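Local coordinates for variant surface glycoprotein MITAT 1.1 (Trypanosoma brucei brucei, PDB 5LY9), which forms, with this piece as its N-terminal A-type domain, the dense surface coat of the parasite, whose antigenically distinct versions let the trypanosome evade the host immune response, at residues C15-E20 with P168-G173; G26-E31 with R93-A98; I51-N56 with Q60-L65; G216-P221 with A227-M232; E322-G327 with G347-N352. All coordinates share one frame; numbering follows the deposited sequence.

Interaction 1: C15-E20 with P168-G173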
# COMPACT_ATOMS: atom_id res chain seq x y z
N CYS A 15 19.03 14.50 -7.83
CA CYS A 15 19.61 13.57 -6.80
C CYS A 15 18.94 13.71 -5.42
O CYS A 15 18.59 12.76 -4.78
CB CYS A 15 21.10 13.75 -6.63
SG CYS A 15 22.05 13.23 -8.09
N LYS A 16 18.69 14.95 -5.00
CA LYS A 16 17.98 15.20 -3.74
C LYS A 16 16.58 14.64 -3.79
O LYS A 16 16.13 14.04 -2.82
CB LYS A 16 17.94 16.72 -3.44
CG LYS A 16 19.29 17.31 -3.06
CD LYS A 16 19.24 18.84 -3.09
CE LYS A 16 18.50 19.51 -2.02
NZ LYS A 16 18.68 21.02 -1.97
N LEU A 17 15.91 14.82 -4.90
CA LEU A 17 14.53 14.33 -5.02
C LEU A 17 14.51 12.82 -5.01
O LEU A 17 13.68 12.25 -4.29
CB LEU A 17 13.87 14.88 -6.27
CG LEU A 17 12.44 14.41 -6.61
CD1 LEU A 17 11.47 14.77 -5.47
CD2 LEU A 17 11.94 14.97 -7.96
N THR A 18 15.39 12.17 -5.81
CA THR A 18 15.36 10.72 -5.79
C THR A 18 15.67 10.16 -4.39
O THR A 18 15.04 9.19 -3.96
CB THR A 18 16.20 10.08 -6.95
OG1 THR A 18 15.89 8.68 -6.98
CG2 THR A 18 17.61 10.23 -6.67
N THR A 19 16.60 10.79 -3.66
CA THR A 19 16.87 10.45 -2.26
C THR A 19 15.61 10.58 -1.38
O THR A 19 15.29 9.68 -0.63
CB THR A 19 18.04 11.31 -1.73
OG1 THR A 19 19.20 11.12 -2.59
CG2 THR A 19 18.34 10.96 -0.33
N GLU A 20 14.90 11.66 -1.52
CA GLU A 20 13.69 11.86 -0.74
C GLU A 20 12.63 10.80 -1.09
O GLU A 20 12.05 10.16 -0.19
CB GLU A 20 13.11 13.26 -0.91
CG GLU A 20 11.79 13.47 -0.14
CD GLU A 20 11.50 14.93 0.16
OE1 GLU A 20 12.37 15.60 0.85
OE2 GLU A 20 10.46 15.40 -0.38
N PRO A 168 10.27 22.39 -5.05
CA PRO A 168 10.81 23.79 -5.00
C PRO A 168 12.25 23.93 -5.44
O PRO A 168 12.64 25.02 -5.88
CB PRO A 168 10.71 24.15 -3.51
CG PRO A 168 10.64 22.84 -2.83
CD PRO A 168 9.83 21.95 -3.72
N ASN A 169 13.03 22.85 -5.35
CA ASN A 169 14.46 22.94 -5.69
C ASN A 169 14.79 22.61 -7.13
O ASN A 169 15.94 22.84 -7.57
CB ASN A 169 15.28 22.14 -4.69
CG ASN A 169 15.15 22.69 -3.30
OD1 ASN A 169 15.17 23.91 -3.12
ND2 ASN A 169 15.06 21.82 -2.31
N LEU A 170 13.84 22.03 -7.89
CA LEU A 170 14.06 21.81 -9.30
C LEU A 170 14.11 23.08 -10.06
O LEU A 170 13.25 23.97 -9.92
CB LEU A 170 12.96 20.92 -9.93
CG LEU A 170 12.85 19.49 -9.37
CD1 LEU A 170 12.01 18.63 -10.29
CD2 LEU A 170 14.06 18.75 -8.95
N GLN A 171 15.15 23.20 -10.87
CA GLN A 171 15.36 24.38 -11.67
C GLN A 171 14.47 24.39 -12.87
O GLN A 171 13.92 23.33 -13.27
CB GLN A 171 16.81 24.41 -12.17
CG GLN A 171 17.82 24.35 -11.05
CD GLN A 171 17.57 25.47 -10.06
OE1 GLN A 171 16.97 25.26 -8.98
NE2 GLN A 171 17.84 26.65 -10.49
N HIS A 172 14.29 25.59 -13.43
CA HIS A 172 13.46 25.74 -14.62
C HIS A 172 14.11 26.79 -15.53
O HIS A 172 14.72 27.73 -15.03
CB HIS A 172 11.97 26.11 -14.31
CG HIS A 172 11.79 27.38 -13.56
ND1 HIS A 172 11.58 28.58 -14.19
CD2 HIS A 172 11.79 27.64 -12.23
CE1 HIS A 172 11.47 29.54 -13.28
NE2 HIS A 172 11.65 29.00 -12.09
N GLY A 173 13.98 26.58 -16.83
CA GLY A 173 14.45 27.52 -17.80
C GLY A 173 15.18 26.78 -18.90
O GLY A 173 14.88 25.63 -19.22

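Interaction 2: G26-E31 with R93-A98. Unlike the reference sequence in segment 26-31: E31 (reference Lys).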
# COMPACT_ATOMS: atom_id res chain seq x y z
N GLY A 26 8.30 3.31 2.46
CA GLY A 26 8.48 3.05 3.87
C GLY A 26 7.70 3.93 4.82
O GLY A 26 7.20 3.48 5.86
N GLU A 27 7.54 5.19 4.43
CA GLU A 27 6.71 6.07 5.22
C GLU A 27 5.27 5.68 5.08
O GLU A 27 4.57 5.70 6.09
CB GLU A 27 6.94 7.57 4.92
CG GLU A 27 5.90 8.42 5.60
CD GLU A 27 6.26 9.89 5.81
OE1 GLU A 27 5.27 10.70 5.83
OE2 GLU A 27 7.45 10.21 6.14
N MET A 28 4.83 5.28 3.88
CA MET A 28 3.52 4.75 3.75
C MET A 28 3.28 3.45 4.59
O MET A 28 2.18 3.25 5.18
CB MET A 28 3.14 4.61 2.28
CG MET A 28 3.00 5.93 1.56
SD MET A 28 1.66 6.93 2.28
CE MET A 28 2.44 7.91 3.56
N LEU A 29 4.26 2.58 4.69
CA LEU A 29 4.12 1.45 5.60
C LEU A 29 3.95 1.88 7.02
O LEU A 29 2.99 1.43 7.71
CB LEU A 29 5.32 0.51 5.53
CG LEU A 29 5.38 -0.66 6.49
CD1 LEU A 29 4.15 -1.52 6.37
CD2 LEU A 29 6.76 -1.37 6.30
N ASN A 30 4.80 2.80 7.45
CA ASN A 30 4.72 3.30 8.80
C ASN A 30 3.32 3.91 9.05
O ASN A 30 2.68 3.67 10.10
CB ASN A 30 5.75 4.36 9.08
CG ASN A 30 5.81 4.68 10.58
OD1 ASN A 30 6.21 3.84 11.38
ND2 ASN A 30 5.32 5.87 10.95
N GLU A 31 2.85 4.71 8.11
CA GLU A 31 1.56 5.43 8.34
C GLU A 31 0.38 4.43 8.39
O GLU A 31 -0.49 4.52 9.25
CB GLU A 31 1.33 6.44 7.26
CG GLU A 31 0.32 7.50 7.66
CD GLU A 31 0.87 8.44 8.73
OE1 GLU A 31 2.05 8.96 8.59
OE2 GLU A 31 0.10 8.73 9.71
N ARG A 93 -1.33 4.41 -3.45
CA ARG A 93 -1.23 5.36 -4.54
C ARG A 93 0.07 6.18 -4.38
O ARG A 93 0.86 6.37 -5.34
CB ARG A 93 -2.42 6.30 -4.58
CG ARG A 93 -2.39 7.28 -5.70
CD ARG A 93 -3.32 8.43 -5.45
NE ARG A 93 -3.25 9.38 -6.55
CZ ARG A 93 -3.89 10.53 -6.55
NH1 ARG A 93 -4.69 10.88 -5.52
NH2 ARG A 93 -3.81 11.30 -7.59
N SER A 94 0.33 6.69 -3.18
CA SER A 94 1.51 7.54 -2.99
C SER A 94 2.81 6.74 -3.09
O SER A 94 3.79 7.20 -3.72
CB SER A 94 1.46 8.27 -1.64
OG SER A 94 2.55 9.17 -1.48
N ALA A 95 2.85 5.58 -2.47
CA ALA A 95 4.04 4.70 -2.59
C ALA A 95 4.34 4.43 -4.06
O ALA A 95 5.48 4.59 -4.47
CB ALA A 95 3.86 3.43 -1.79
N ARG A 96 3.35 4.08 -4.87
CA ARG A 96 3.62 3.70 -6.26
C ARG A 96 3.89 4.92 -7.11
O ARG A 96 4.66 4.83 -8.10
CB ARG A 96 2.52 2.82 -6.82
CG ARG A 96 1.20 3.47 -7.14
CD ARG A 96 1.22 3.87 -8.60
NE ARG A 96 -0.06 4.34 -9.19
CZ ARG A 96 -0.54 5.57 -9.06
NH1 ARG A 96 -0.02 6.46 -8.20
NH2 ARG A 96 -1.61 5.92 -9.74
N ALA A 97 3.31 6.06 -6.75
CA ALA A 97 3.51 7.27 -7.56
C ALA A 97 4.96 7.70 -7.38
O ALA A 97 5.68 8.03 -8.37
CB ALA A 97 2.62 8.35 -7.09
N ALA A 98 5.39 7.70 -6.13
CA ALA A 98 6.80 8.08 -5.85
C ALA A 98 7.77 7.11 -6.50
O ALA A 98 8.76 7.56 -7.13
CB ALA A 98 7.06 8.12 -4.33

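Interaction 3: I51-N56 with Q60-L65. Unlike the reference sequence in segment 60-65: L65 (reference Ser).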
# COMPACT_ATOMS: atom_id res chain seq x y z
N ILE A 51 -15.95 -5.57 28.83
CA ILE A 51 -15.59 -6.47 29.88
C ILE A 51 -16.09 -5.94 31.25
O ILE A 51 -16.66 -6.69 32.04
CB ILE A 51 -14.03 -6.67 29.93
CG1 ILE A 51 -13.52 -7.47 28.72
CG2 ILE A 51 -13.64 -7.28 31.27
CD1 ILE A 51 -12.04 -7.23 28.40
N TYR A 52 -15.89 -4.65 31.50
CA TYR A 52 -16.34 -4.06 32.75
C TYR A 52 -17.87 -4.26 32.88
O TYR A 52 -18.39 -4.62 33.96
CB TYR A 52 -16.07 -2.58 32.76
CG TYR A 52 -16.43 -1.96 34.08
CD1 TYR A 52 -17.68 -1.52 34.32
CD2 TYR A 52 -15.42 -1.73 35.04
CE1 TYR A 52 -18.00 -0.95 35.58
CE2 TYR A 52 -15.71 -1.13 36.26
CZ TYR A 52 -16.99 -0.76 36.52
OH TYR A 52 -17.32 -0.18 37.75
N LEU A 53 -18.60 -3.99 31.82
CA LEU A 53 -20.04 -4.17 31.86
C LEU A 53 -20.42 -5.61 32.08
O LEU A 53 -21.39 -5.90 32.85
CB LEU A 53 -20.66 -3.70 30.57
CG LEU A 53 -20.67 -2.20 30.40
CD1 LEU A 53 -20.87 -1.81 28.93
CD2 LEU A 53 -21.77 -1.62 31.23
N ALA A 54 -19.77 -6.51 31.37
CA ALA A 54 -20.09 -7.93 31.57
C ALA A 54 -19.81 -8.42 32.98
O ALA A 54 -20.56 -9.28 33.49
CB ALA A 54 -19.36 -8.79 30.58
N LYS A 55 -18.80 -7.84 33.59
CA LYS A 55 -18.35 -8.23 34.91
C LYS A 55 -19.22 -7.58 35.95
O LYS A 55 -19.37 -8.12 37.07
CB LYS A 55 -16.91 -7.83 35.05
CG LYS A 55 -16.23 -8.19 36.35
CD LYS A 55 -14.73 -7.93 36.27
CE LYS A 55 -14.04 -8.39 37.54
NZ LYS A 55 -14.40 -7.51 38.69
N ASN A 56 -19.85 -6.44 35.60
CA ASN A 56 -20.57 -5.60 36.57
C ASN A 56 -21.97 -5.22 36.12
O ASN A 56 -22.25 -4.04 35.86
CB ASN A 56 -19.79 -4.34 36.88
CG ASN A 56 -18.47 -4.60 37.58
OD1 ASN A 56 -18.41 -4.76 38.78
ND2 ASN A 56 -17.42 -4.57 36.84
N GLN A 60 -23.92 1.12 38.63
CA GLN A 60 -24.71 2.34 38.57
C GLN A 60 -24.32 3.27 37.43
O GLN A 60 -24.91 4.29 37.30
CB GLN A 60 -24.66 3.08 39.91
CG GLN A 60 -25.27 2.28 41.08
CD GLN A 60 -26.64 1.68 40.79
OE1 GLN A 60 -26.75 0.56 40.25
NE2 GLN A 60 -27.70 2.41 41.15
N ALA A 61 -23.36 2.87 36.61
CA ALA A 61 -22.92 3.65 35.48
C ALA A 61 -23.30 3.01 34.18
O ALA A 61 -22.58 3.17 33.15
CB ALA A 61 -21.44 3.85 35.53
N LEU A 62 -24.43 2.31 34.20
CA LEU A 62 -24.83 1.47 33.05
C LEU A 62 -24.94 2.32 31.78
O LEU A 62 -24.40 1.90 30.74
CB LEU A 62 -26.13 0.72 33.33
CG LEU A 62 -26.64 -0.08 32.14
CD1 LEU A 62 -25.63 -1.14 31.80
CD2 LEU A 62 -27.97 -0.71 32.45
N GLN A 63 -25.67 3.44 31.83
CA GLN A 63 -25.90 4.20 30.65
C GLN A 63 -24.63 4.91 30.15
O GLN A 63 -24.39 4.92 28.95
CB GLN A 63 -27.01 5.23 30.79
CG GLN A 63 -28.39 4.58 31.01
CD GLN A 63 -29.51 5.64 31.15
OE1 GLN A 63 -29.50 6.67 30.52
NE2 GLN A 63 -30.49 5.35 31.94
N GLN A 64 -23.84 5.48 31.05
CA GLN A 64 -22.56 6.13 30.66
C GLN A 64 -21.63 5.12 29.98
O GLN A 64 -21.05 5.37 28.92
CB GLN A 64 -21.85 6.64 31.91
CG GLN A 64 -22.60 7.75 32.61
CD GLN A 64 -23.65 7.33 33.63
OE1 GLN A 64 -24.12 6.20 33.68
NE2 GLN A 64 -24.11 8.31 34.41
N LEU A 65 -21.56 3.93 30.54
CA LEU A 65 -20.60 2.92 30.03
C LEU A 65 -21.10 2.26 28.72
O LEU A 65 -20.32 1.98 27.81
CB LEU A 65 -20.35 1.88 31.11
CG LEU A 65 -19.56 2.48 32.30
CD1 LEU A 65 -19.34 1.44 33.35
CD2 LEU A 65 -18.20 2.96 31.85

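Interaction 4: G216-P221 with A227-M232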
# COMPACT_ATOMS: atom_id res chain seq x y z
N GLY A 216 8.79 13.98 -18.67
CA GLY A 216 8.20 15.25 -19.07
C GLY A 216 8.87 16.50 -18.51
O GLY A 216 8.51 17.60 -18.88
N TYR A 217 9.79 16.37 -17.59
CA TYR A 217 10.42 17.53 -17.00
C TYR A 217 11.33 18.24 -17.98
O TYR A 217 11.38 19.50 -18.04
CB TYR A 217 11.23 17.09 -15.76
CG TYR A 217 12.12 18.08 -15.13
CD1 TYR A 217 11.68 19.37 -14.84
CD2 TYR A 217 13.39 17.74 -14.76
CE1 TYR A 217 12.53 20.28 -14.23
CE2 TYR A 217 14.24 18.64 -14.16
CZ TYR A 217 13.82 19.90 -13.82
OH TYR A 217 14.67 20.83 -13.24
N MET A 218 12.07 17.44 -18.77
CA MET A 218 13.14 17.95 -19.62
C MET A 218 12.74 17.82 -21.08
O MET A 218 12.25 16.79 -21.49
CB MET A 218 14.49 17.25 -19.40
CG MET A 218 15.57 17.70 -20.39
SD MET A 218 17.13 16.77 -20.13
CE MET A 218 17.69 17.80 -18.94
N THR A 219 12.96 18.89 -21.84
CA THR A 219 12.77 18.86 -23.30
C THR A 219 14.15 18.91 -23.96
O THR A 219 14.90 19.81 -23.66
CB THR A 219 11.93 20.07 -23.79
OG1 THR A 219 10.69 20.10 -23.10
CG2 THR A 219 11.66 19.99 -25.37
N ILE A 220 14.46 17.94 -24.85
CA ILE A 220 15.63 17.92 -25.66
C ILE A 220 15.23 18.56 -27.02
O ILE A 220 14.30 18.12 -27.67
CB ILE A 220 16.10 16.51 -25.86
CG1 ILE A 220 16.53 15.95 -24.50
CG2 ILE A 220 17.25 16.48 -26.89
CD1 ILE A 220 17.05 14.50 -24.47
N PRO A 221 15.90 19.64 -27.39
CA PRO A 221 15.52 20.40 -28.57
C PRO A 221 15.88 19.67 -29.85
O PRO A 221 16.73 18.77 -29.86
CB PRO A 221 16.36 21.65 -28.44
CG PRO A 221 17.62 21.21 -27.78
CD PRO A 221 17.12 20.15 -26.77
N ALA A 227 18.73 22.35 -23.75
CA ALA A 227 17.54 21.68 -23.22
C ALA A 227 16.71 22.62 -22.37
O ALA A 227 17.24 23.59 -21.80
CB ALA A 227 17.96 20.50 -22.37
N THR A 228 15.38 22.33 -22.23
CA THR A 228 14.51 23.14 -21.43
C THR A 228 14.10 22.32 -20.21
O THR A 228 13.83 21.12 -20.33
CB THR A 228 13.22 23.48 -22.19
OG1 THR A 228 13.53 24.20 -23.37
CG2 THR A 228 12.26 24.26 -21.31
N LEU A 229 14.02 22.98 -19.06
CA LEU A 229 13.59 22.34 -17.83
C LEU A 229 12.30 23.06 -17.43
O LEU A 229 12.26 24.26 -17.32
CB LEU A 229 14.65 22.45 -16.72
CG LEU A 229 16.03 21.90 -17.03
CD1 LEU A 229 16.94 22.16 -15.84
CD2 LEU A 229 15.97 20.42 -17.34
N ALA A 230 11.26 22.28 -17.18
CA ALA A 230 9.96 22.80 -16.95
C ALA A 230 9.90 23.34 -15.54
O ALA A 230 10.64 22.95 -14.70
CB ALA A 230 8.92 21.69 -17.13
N ASN A 231 8.93 24.22 -15.29
CA ASN A 231 8.73 24.73 -13.94
C ASN A 231 7.81 23.81 -13.13
O ASN A 231 6.59 23.76 -13.36
CB ASN A 231 8.20 26.13 -14.04
CG ASN A 231 8.14 26.81 -12.71
OD1 ASN A 231 8.12 26.17 -11.66
ND2 ASN A 231 8.02 28.15 -12.76
N MET A 232 8.43 23.13 -12.18
CA MET A 232 7.78 22.12 -11.34
C MET A 232 7.58 22.69 -9.92
O MET A 232 7.12 21.97 -9.06
CB MET A 232 8.62 20.85 -11.23
CG MET A 232 9.09 20.31 -12.56
SD MET A 232 7.80 20.09 -13.82
CE MET A 232 7.01 18.70 -13.13
O HOH W 1 10.64 20.73 -20.49

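Interaction 5: E322-G327 with G347-N352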
# COMPACT_ATOMS: atom_id res chain seq x y z
N GLU A 322 -10.24 -1.62 36.93
CA GLU A 322 -10.94 -2.84 37.22
C GLU A 322 -9.96 -4.01 37.08
O GLU A 322 -9.33 -4.15 36.07
CB GLU A 322 -12.19 -3.01 36.33
CG GLU A 322 -13.05 -4.21 36.66
CD GLU A 322 -13.97 -4.02 37.89
OE1 GLU A 322 -13.90 -2.96 38.53
OE2 GLU A 322 -14.79 -4.93 38.16
N ILE A 323 -9.87 -4.84 38.11
CA ILE A 323 -8.93 -5.93 38.11
C ILE A 323 -9.51 -7.19 37.49
O ILE A 323 -10.62 -7.59 37.81
CB ILE A 323 -8.47 -6.29 39.56
CG1 ILE A 323 -7.73 -5.13 40.15
CG2 ILE A 323 -7.60 -7.56 39.57
CD1 ILE A 323 -6.32 -5.08 39.67
N ILE A 324 -8.77 -7.79 36.59
CA ILE A 324 -9.11 -9.07 36.04
C ILE A 324 -8.28 -10.12 36.78
O ILE A 324 -7.06 -10.13 36.68
CB ILE A 324 -8.77 -9.15 34.52
CG1 ILE A 324 -9.38 -7.95 33.78
CG2 ILE A 324 -9.25 -10.47 33.98
CD1 ILE A 324 -10.85 -7.74 34.05
N PRO A 325 -8.94 -11.00 37.49
CA PRO A 325 -8.23 -11.96 38.31
C PRO A 325 -7.56 -13.03 37.53
O PRO A 325 -7.99 -13.37 36.42
CB PRO A 325 -9.31 -12.59 39.18
CG PRO A 325 -10.57 -12.16 38.65
CD PRO A 325 -10.38 -10.96 37.77
N ALA A 326 -6.50 -13.58 38.12
CA ALA A 326 -5.88 -14.77 37.60
C ALA A 326 -6.96 -15.84 37.52
O ALA A 326 -7.87 -15.89 38.34
CB ALA A 326 -4.77 -15.21 38.52
N GLY A 327 -6.91 -16.64 36.47
CA GLY A 327 -7.94 -17.66 36.20
C GLY A 327 -8.93 -17.34 35.08
O GLY A 327 -9.44 -18.23 34.47
N GLY A 347 -10.08 -9.84 23.78
CA GLY A 347 -11.11 -10.71 23.21
C GLY A 347 -11.36 -12.00 24.01
O GLY A 347 -12.52 -12.38 24.22
N ASP A 348 -10.32 -12.66 24.45
CA ASP A 348 -10.45 -13.84 25.29
C ASP A 348 -11.15 -13.49 26.64
O ASP A 348 -12.04 -14.22 27.12
CB ASP A 348 -9.06 -14.39 25.69
CG ASP A 348 -8.37 -15.17 24.59
OD1 ASP A 348 -8.89 -15.36 23.47
OD2 ASP A 348 -7.19 -15.59 24.90
N ILE A 349 -10.73 -12.38 27.27
CA ILE A 349 -11.32 -12.00 28.54
C ILE A 349 -12.84 -11.70 28.36
O ILE A 349 -13.67 -12.13 29.17
CB ILE A 349 -10.59 -10.78 29.15
CG1 ILE A 349 -9.16 -11.19 29.63
CG2 ILE A 349 -11.35 -10.23 30.32
CD1 ILE A 349 -8.21 -10.02 29.71
N LEU A 350 -13.18 -10.95 27.34
CA LEU A 350 -14.58 -10.68 27.06
C LEU A 350 -15.36 -11.96 26.81
O LEU A 350 -16.48 -12.11 27.35
CB LEU A 350 -14.80 -9.72 25.94
CG LEU A 350 -16.26 -9.37 25.65
CD1 LEU A 350 -16.91 -8.77 26.93
CD2 LEU A 350 -16.32 -8.39 24.51
N SER A 351 -14.78 -12.86 26.05
CA SER A 351 -15.47 -14.14 25.80
C SER A 351 -15.81 -14.89 27.09
O SER A 351 -16.90 -15.40 27.25
CB SER A 351 -14.62 -14.99 24.89
OG SER A 351 -14.34 -14.33 23.65
N ASN A 352 -14.83 -14.95 27.99
CA ASN A 352 -14.98 -15.65 29.25
C ASN A 352 -16.06 -14.94 30.09
O ASN A 352 -16.93 -15.60 30.66
CB ASN A 352 -13.64 -15.67 29.97
CG ASN A 352 -13.56 -16.74 31.02
OD1 ASN A 352 -12.48 -17.15 31.44
ND2 ASN A 352 -14.70 -17.16 31.51
O HOH W 2 -11.90 -19.48 32.82

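Interaction 1: C15-E20 with P168-G173
K16 and L17, consecutive residues of helix 8-21, meet N169 and L170 of the loop that leads into strand 173-174, a helix-to-loop contact in the A-type VSG domain. The apolar half is a single methyl contact, with CD2 of L17 4.3 Å from CD1 of L170. L17 points at the loop from its backbone outward. L170 leaves its backbone to one side, and its branched end closes the distance. Both leucines also touch W246 of helix 244-254, and L17 reaches I105 of helix 62-114, so this methyl pair belongs to a larger apolar cluster.

The polar half lies nearer the solvent. The K16 chain is bent at chi3 (73°) and crosses N169 at about a right angle, which puts its NZ 3.7 Å from ND2 of N169. Both nitrogens are donors, and the carboxamide instead gives its ND2 to E161, so the lysine end rests beside an amide already held by another residue.

Further polar links and a disulfide fix the helix turn behind these contacts: C15 is joined through its SG to C145, close to strand 143-144, and E20 makes a salt bridge to R253 while also bonding T158. Within the turn, the carbonyl oxygen of C15 takes two donors from one residue: T19 N at 3.0 Å and T19 OG1 at 2.8 Å, which reach it from opposite faces of the carbonyl plane.

Interaction 2: G26-E31 with R93-A98
M28 on helix 24-55 lies against S94 and A95 on helix 62-114, and this one side chain makes the whole contact. The backbones come close here, with CA of M28 only 6.4 Å from CA of A95, a spacing that the small side chains of S94 and A95 allow. M28 is bent at both chi2 (-62°) and chi3 (90°); the bends bring CG and SD onto the partner helix and turn CE back from it. Its CG sits 4.0 Å from the backbone N of A95 and 4.3 Å from A95 CB, while SD rests 4.1 Å from CB of S94. The S94 hydroxyl takes no part in this and is bonded to E256.

The looser, partly exposed side is charged. E27 and R93 make no contact across the two segments and form salt bridges elsewhere, E27 to R159 and R93 to E248 and E251. Next to the patch, A95 is packed by I92 of the second subunit, and L29 by A89 of that subunit. A close antiparallel pairing of two long helices, faced by helix 62-114 of the second subunit, is characteristic of the helical core of the VSG dimer.

Interaction 3: I51-N56 with Q60-L65
L65 sets its CD1 methyl against the ring of Y52, 3.5 Å from both CD1 and CE1 of the tyrosine, and approaches it obliquely. The Y52 ring reaches this methyl because CG stands opposite the backbone N (chi1 -176°). One face of the same ring is covered from within its own segment, where ND2 of N56 lies 3.6 Å above the plane, over the ring centre. That amide nitrogen is well fixed: it donates to the carbonyl oxygen of Y52 at 3.0 Å, in the carbonyl plane on a lone pair, with 156° at the hydrogen, and it is bonded as well to E322.

L53 provides the second half of the contact. Its CD2 methyl is placed 3.8 Å from CB of L65 and 3.9 Å from CD1 of L62, so one branch serves both leucines. L53 and L62 cross at about a right angle, whereas L53 runs slantwise past L65 and carries its other methyl, CD1, to the L65 carbonyl. L62, whose end swings in toward L53, also packs on A358 of the second subunit, and Y52 also touches M318 of helix 313-321.

N56 is the first residue to leave the helix ending at 55, and A61 holds the N-cap position of the next. These apolar residues therefore close the turn of a helical hairpin, the paired long helices that form the spine of the VSG N-terminal domain.

Interaction 4: G216-P221 with A227-M232
Y217 and M218 form a classic beta bulge: both face V213 on one neighbouring strand, while across the hairpin they meet A230 and L229. Beyond the bulge the pairing is regular. T219 and T228 are a hydrogen-bonded antiparallel pair, N of T219 to O of T228 at 2.8 Å and N of T228 to O of T219 at 2.9 Å. At the bulge, Y217 O accepts from A230 N at 2.9 Å and also from a water, which donates to T228 O too and lies 2.7 Å from T219 OG1.

The Y217 ring is embraced by the opposite segment. CD2 of L229 lies over one face, A230 O sits in plane at the edge, 3.3 Å from Y217 CE1, and CG of M232 approaches CD1 of Y217 slantwise at 3.6 Å. With the M232 sulfur 5.3 Å from the ring centroid, this is an oblique Met-aromatic contact. M218 and L229 lie side by side on the other sheet face from the threonines, M218 CE and L229 CD2 3.5 Å apart.

The phenol hydroxyl bonds Q171 O. That bond, with L229, A230 and M232 around the ring, should limit the ring's movement, while the bonds to Y217 O help fix the bulge.

Interaction 5: E322-G327 with G347-N352
I324 and G327 meet I349 and N352 in a sparse strand-to-helix contact, part apolar and part bridged by water, where the short strand 323-324 and the loop after it run beside helix 343-367. The apolar part is one pair of beta-branch methyls, CG2 of I324 and CG2 of I349 standing 4.2 Å apart, with both side chains directed at one another from their backbones.

The polar part works through a single water that donates twice, to G327 O at 3.2 Å and to OD1 of N352 at 2.8 Å. The two oxygens are both acceptors, so the water supplies the hydrogens that neither can offer. N352 OD1 also accepts from the backbone N of A329, which ties the amide to the same loop a little further on. G327 has backbone angles (phi 105°) at which a CB would press on the preceding carbonyl oxygen, a conformation that calls for glycine.

On the helix, S351 donates OG to G347 O at 2.7 Å, while S351 N reaches that oxygen at 2.9 Å from the other face of its plane. The same hydroxyl is bonded to R69 of the second subunit, and D348 makes a salt bridge to R74 of that subunit.

Strand 323-324 pairs antiparallel with 335-336, and I349 also packs on I51. Helix 343-367 is therefore flanked by this small sheet, by helix 24-55 and by the second subunit.

In the fold
The five contacts spread along an elongated domain in two groups. Interactions 1 and 4, centres 13 Å apart, share one end: besides the Q171-Y217 bond, G173 O meets L229 N at 2.8 Å, joining the loop to the hairpin sheet. Interactions 3 and 5, centres 15 Å apart, share the other, where K55 NZ and E322 OE2 form a salt bridge of 2.7 Å. Interaction 2 lies nearer the middle and uses the same two long helices as interaction 3, 41 Å away between centres. The attached glycan belongs to the second group: a GlcNAc of it lies about 8 Å from the L65 side chain.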